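Side-chain contacts in omega-class glutathione S-transferase (Bombyx mori, PDB 3WD6), which binds glutathione and, as an omega-class member of its superfamily, probably acts as a glutathione transferase and glutathione-dependent dehydroascorbate reductase: residues Lys15-Arg18 with Lys19-Leu23; Leu132-Ile136 with Leu137-Asp141. One frame throughout, in Å; residues are numbered along the deposited sequence.

Interaction 1 (Lys15-Arg18 with Lys19-Leu23); sequences KHLR and KGDPL
Arg18 and Asp21 meet through their backbones where the chain reverses just after the short edge strand 16-17. The amide N of Asp21 donates to the carbonyl O of Arg18 at 2.8 Å, with an N-H...O angle of 157°, closing a type II turn that runs from Arg18 to Asp21. Gly20 occupies its third position with a positive phi of 102°, a backbone conformation that glycine adopts readily.

The charged contact runs from the turn back to the start of the segment, between Asp21 and Lys15. The two side chains reach for each other from opposite directions, and their salt bridge is long, 3.5 Å from Lys15 NZ to Asp21 OD2. The lysine spans that gap because CG stands anti to its own amide N (chi1 180°) and the chain then bends at each later torsion. The position of OD2 is less certain than the rest, since the model sets it too near the backbone of Arg18. The ammonium of Lys19, whose side chain leads away from 15-18, forms a salt bridge with Glu67, whose OE1 also accepts the amide of Gly20.

Van der Waals contact is modest. CB of Leu17 lies 3.8 Å from CB of Asp21, and the leucine methyl CD1 comes within 3.9 Å of the carbonyl O of Pro22. Leu17 itself packs on Val58 of the neighbouring strand, while its backbone hydrogen-bonds to Asn59 and Asp61.

His16 points the other way, into the protein, where ND1 and NE2 are hydrogen-bonded to Glu247 OE2 and to the amide N of Arg36, respectively. The whole is a four-residue type II beta turn with glycine at its third position, leading out of an edge strand of the thioredoxin-like glutathione-binding domain.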
loop_
_atom_site.group_PDB
_atom_site.type_symbol
_atom_site.label_atom_id
_atom_site.label_comp_id
_atom_site.label_asym_id
_atom_site.label_seq_id
_atom_site.Cartn_x
_atom_site.Cartn_y
_atom_site.Cartn_z
ATOM N N LYS A 15 -13.231 14.078 -1.206
ATOM C CA LYS A 15 -12.200 15.127 -1.260
ATOM C C LYS A 15 -11.144 14.952 -0.163
ATOM O O LYS A 15 -11.466 14.547 0.958
ATOM C CB LYS A 15 -12.832 16.522 -1.182
ATOM C CG LYS A 15 -11.820 17.677 -1.224
ATOM C CD LYS A 15 -11.903 18.526 0.061
ATOM C CE LYS A 15 -12.050 20.033 -0.222
ATOM N NZ LYS A 15 -10.792 20.792 0.079
ATOM N N HIS A 16 -9.881 15.206 -0.499
ATOM C CA HIS A 16 -8.826 15.221 0.500
ATOM C C HIS A 16 -8.945 16.503 1.320
ATOM O O HIS A 16 -8.993 17.597 0.766
ATOM C CB HIS A 16 -7.451 15.139 -0.159
ATOM C CG HIS A 16 -7.152 13.804 -0.765
ATOM N ND1 HIS A 16 -7.882 13.282 -1.811
ATOM C CD2 HIS A 16 -6.201 12.885 -0.472
ATOM C CE1 HIS A 16 -7.390 12.099 -2.139
ATOM N NE2 HIS A 16 -6.371 11.835 -1.342
ATOM N N LEU A 17 -8.990 16.368 2.638
ATOM C CA LEU A 17 -9.269 17.505 3.505
ATOM C C LEU A 17 -7.983 18.263 3.806
ATOM O O LEU A 17 -6.921 17.652 3.977
ATOM C CB LEU A 17 -9.953 17.040 4.799
ATOM C CG LEU A 17 -11.227 16.220 4.576
ATOM C CD1 LEU A 17 -11.904 15.905 5.902
ATOM C CD2 LEU A 17 -12.197 16.936 3.628
ATOM N N ARG A 18 -8.075 19.591 3.841
ATOM C CA ARG A 18 -6.914 20.451 4.078
ATOM C C ARG A 18 -7.127 21.279 5.338
ATOM O O ARG A 18 -8.229 21.316 5.883
ATOM C CB ARG A 18 -6.698 21.389 2.892
ATOM C CG ARG A 18 -6.822 20.710 1.526
ATOM C CD ARG A 18 -7.060 21.727 0.398
ATOM N NE ARG A 18 -6.072 22.812 0.409
ATOM C CZ ARG A 18 -5.672 23.474 -0.676
ATOM N NH1 ARG A 18 -6.173 23.152 -1.870
ATOM N NH2 ARG A 18 -4.763 24.447 -0.573
ATOM N N LYS A 19 -6.070 21.942 5.795
ATOM C CA LYS A 19 -6.189 22.933 6.867
ATOM C C LYS A 19 -7.393 23.860 6.616
ATOM O O LYS A 19 -7.511 24.468 5.527
ATOM C CB LYS A 19 -4.895 23.749 6.994
ATOM C CG LYS A 19 -4.980 24.906 7.972
ATOM C CD LYS A 19 -3.689 25.075 8.768
ATOM C CE LYS A 19 -3.939 25.932 10.005
ATOM N NZ LYS A 19 -5.159 25.492 10.766
ATOM N N GLY A 20 -8.289 23.941 7.606
ATOM C CA GLY A 20 -9.508 24.727 7.474
ATOM C C GLY A 20 -10.729 23.866 7.194
ATOM O O GLY A 20 -11.879 24.300 7.357
ATOM N N ASP A 21 -10.487 22.639 6.754
ATOM C CA ASP A 21 -11.566 21.693 6.564
ATOM C C ASP A 21 -12.067 21.208 7.917
ATOM O O ASP A 21 -11.281 21.031 8.851
ATOM C CB ASP A 21 -11.095 20.523 5.702
ATOM C CG ASP A 21 -11.072 20.865 4.217
ATOM O OD1 ASP A 21 -11.968 21.619 3.759
ATOM O OD2 ASP A 21 -10.166 20.375 3.506
ATOM N N PRO A 22 -13.385 21.010 8.036
ATOM C CA PRO A 22 -13.948 20.487 9.284
ATOM C C PRO A 22 -13.693 18.971 9.427
ATOM O O PRO A 22 -13.650 18.242 8.419
ATOM C CB PRO A 22 -15.462 20.746 9.133
ATOM C CG PRO A 22 -15.642 21.491 7.815
ATOM C CD PRO A 22 -14.415 21.224 7.002
ATOM N N LEU A 23 -13.526 18.520 10.667
ATOM C CA LEU A 23 -13.396 17.106 11.009
ATOM C C LEU A 23 -14.775 16.437 11.067
ATOM O O LEU A 23 -15.568 16.742 11.956
ATOM C CB LEU A 23 -12.733 16.990 12.387
ATOM C CG LEU A 23 -12.595 15.630 13.074
ATOM C CD1 LEU A 23 -12.052 14.613 12.089
ATOM C CD2 LEU A 23 -11.696 15.706 14.331
#

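Interaction 2 (Leu132-Ile136 with Leu137-Asp141); sequences LFIKI and LKFSD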
loop_
_atom_site.group_PDB
_atom_site.type_symbol
_atom_site.label_atom_id
_atom_site.label_comp_id
_atom_site.label_asym_id
_atom_site.label_seq_id
_atom_site.Cartn_x
_atom_site.Cartn_y
_atom_site.Cartn_z
ATOM N N LEU A 132 13.724 2.379 -3.689
ATOM C CA LEU A 132 13.971 2.772 -5.069
ATOM C C LEU A 132 12.844 3.638 -5.614
ATOM O O LEU A 132 13.109 4.637 -6.294
ATOM C CB LEU A 132 14.145 1.550 -5.969
ATOM C CG LEU A 132 14.452 1.944 -7.414
ATOM C CD1 LEU A 132 15.775 2.711 -7.479
ATOM C CD2 LEU A 132 14.488 0.732 -8.326
ATOM N N PHE A 133 11.600 3.243 -5.330
ATOM C CA PHE A 133 10.424 3.947 -5.858
ATOM C C PHE A 133 10.378 5.395 -5.368
ATOM O O PHE A 133 10.254 6.318 -6.163
ATOM C CB PHE A 133 9.125 3.176 -5.541
ATOM C CG PHE A 133 7.900 4.060 -5.314
ATOM C CD1 PHE A 133 7.460 4.357 -4.023
ATOM C CD2 PHE A 133 7.169 4.567 -6.381
ATOM C CE1 PHE A 133 6.368 5.126 -3.808
ATOM C CE2 PHE A 133 6.059 5.360 -6.122
ATOM C CZ PHE A 133 5.687 5.621 -4.812
ATOM N N ILE A 134 10.511 5.592 -4.063
ATOM C CA ILE A 134 10.511 6.937 -3.504
ATOM C C ILE A 134 11.722 7.787 -3.951
ATOM O O ILE A 134 11.611 9.011 -4.073
ATOM C CB ILE A 134 10.392 6.906 -1.962
ATOM C CG1 ILE A 134 10.266 8.328 -1.405
ATOM C CG2 ILE A 134 11.589 6.187 -1.343
ATOM C CD1 ILE A 134 9.015 9.072 -1.849
ATOM N N LYS A 135 12.863 7.148 -4.210
ATOM C CA LYS A 135 14.022 7.876 -4.733
ATOM C C LYS A 135 13.787 8.301 -6.170
ATOM O O LYS A 135 14.031 9.450 -6.533
ATOM C CB LYS A 135 15.296 7.036 -4.659
ATOM C CG LYS A 135 16.135 7.257 -3.409
ATOM C CD LYS A 135 17.307 6.259 -3.358
ATOM C CE LYS A 135 17.973 6.263 -1.991
ATOM N NZ LYS A 135 16.944 6.229 -0.900
ATOM N N ILE A 136 13.328 7.371 -6.999
ATOM C CA ILE A 136 13.090 7.688 -8.403
ATOM C C ILE A 136 12.040 8.778 -8.517
ATOM O O ILE A 136 12.113 9.662 -9.374
ATOM C CB ILE A 136 12.612 6.459 -9.166
ATOM C CG1 ILE A 136 13.776 5.474 -9.319
ATOM C CG2 ILE A 136 12.024 6.863 -10.512
ATOM C CD1 ILE A 136 13.489 4.309 -10.250
ATOM N N LEU A 137 11.072 8.710 -7.618
ATOM C CA LEU A 137 9.971 9.653 -7.591
ATOM C C LEU A 137 10.379 11.070 -7.163
ATOM O O LEU A 137 9.934 12.033 -7.778
ATOM C CB LEU A 137 8.859 9.123 -6.677
ATOM C CG LEU A 137 7.491 9.783 -6.813
ATOM C CD1 LEU A 137 6.937 9.571 -8.209
ATOM C CD2 LEU A 137 6.533 9.241 -5.757
ATOM N N LYS A 138 11.220 11.201 -6.132
ATOM C CA LYS A 138 11.469 12.512 -5.494
ATOM C C LYS A 138 12.927 12.986 -5.452
ATOM O O LYS A 138 13.187 14.161 -5.172
ATOM C CB LYS A 138 10.911 12.542 -4.054
ATOM C CG LYS A 138 9.397 12.392 -3.935
ATOM C CD LYS A 138 8.903 12.980 -2.608
ATOM C CE LYS A 138 7.490 12.504 -2.266
ATOM N NZ LYS A 138 7.005 13.026 -0.950
ATOM N N PHE A 139 13.871 12.077 -5.695
ATOM C CA PHE A 139 15.301 12.404 -5.635
ATOM C C PHE A 139 16.024 11.689 -6.768
ATOM O O PHE A 139 17.122 11.158 -6.584
ATOM C CB PHE A 139 15.896 11.991 -4.277
ATOM C CG PHE A 139 14.947 12.185 -3.106
ATOM C CD1 PHE A 139 14.662 13.458 -2.615
ATOM C CD2 PHE A 139 14.337 11.089 -2.499
ATOM C CE1 PHE A 139 13.780 13.631 -1.539
ATOM C CE2 PHE A 139 13.457 11.252 -1.419
ATOM C CZ PHE A 139 13.178 12.522 -0.941
ATOM N N SER A 140 15.398 11.702 -7.943
ATOM C CA SER A 140 15.740 10.793 -9.039
ATOM C C SER A 140 17.195 10.871 -9.474
ATOM O O SER A 140 17.771 9.884 -9.936
ATOM C CB SER A 140 14.819 11.034 -10.246
ATOM O OG SER A 140 15.169 10.182 -11.330
ATOM N N ASP A 141 17.785 12.050 -9.333
ATOM C CA ASP A 141 19.160 12.262 -9.768
ATOM C C ASP A 141 20.143 11.452 -8.923
ATOM O O ASP A 141 21.182 11.009 -9.421
ATOM C CB ASP A 141 19.505 13.759 -9.730
ATOM C CG ASP A 141 18.577 14.589 -10.604
ATOM O OD1 ASP A 141 17.988 14.020 -11.552
ATOM O OD2 ASP A 141 18.431 15.803 -10.342
#
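Leu137, Lys138 and Phe139 donate their amides to the carbonyls of Phe133, Ile134 and Lys135, the last i to i+4 bonds of helix 127-138, before the chain leaves helical angles at Phe139 and enters a short 3-10 segment at Ser140. This is the C-terminal end of a helix in the all-helical domain of the glutathione transferase fold. The closing bond, Phe139 N to Lys135 O, measures 2.8 Å. Lys138 N sits above the carbonyl plane of Ile134, 37° out of it, and makes a second, weak bond to Lys135 O at 3.3 Å, so that the carbonyl of Lys135 receives two amides at the helix end.

On the buried side, Phe133 and Leu137 run side by side in the same direction, one turn apart. The methyl CD2 of Leu137 reaches the ring obliquely, 3.8 Å from Phe133 CZ. Beyond this pair, the ring of Phe133, whose side chain lies about 4 Å from a bound potassium ion, meets that of Trp185 at a steep angle, and Leu137 packs against His235 and Tyr238 of helix 228-240.

Ile134 makes the next contact along the helix, with Lys138. With CG1 anti to the amide N (chi1 -175°), its terminal CD1 extends toward the following turn and meets the extended chain of the lysine, 3.8 Å from CE. Lys138 thus lays its methylene groups against the isoleucine; its side chain comes to about 6 Å from the bound glutathione. Ser140 follows round the bend, its CB beside the carbonyl O of Ile136 and its OG in a weak hydrogen bond with Arg197 NH2.

The exposed ring of Phe139 folds back over the helix end: its CE2 stands 4.3 Å from Ile134 CG1, while CB of Lys138 lies 3.7 Å above the ring plane, over its centre.

From the N terminus, interaction 1 comes first: residues 15-23 turn out of edge strand 16-17 and lead toward strand 31-34, in the thioredoxin-like domain. Interaction 2 follows more than a hundred residues later, where 132-141 ends helix 127-138 and leads toward helix 145-165 in the helical domain. Interaction 1 closes a beta turn, interaction 2 the last turn of a helix, and the two stand in series, neither nesting nor crossing. The centres of interactions 1 and 2 are 28 Å apart, and they do not touch. Both lie near the glutathione site: the side chain of Lys19 is about 6 Å from that of glutathione-binding Lys65, and that of Phe133 about 9 Å from that of Cys38.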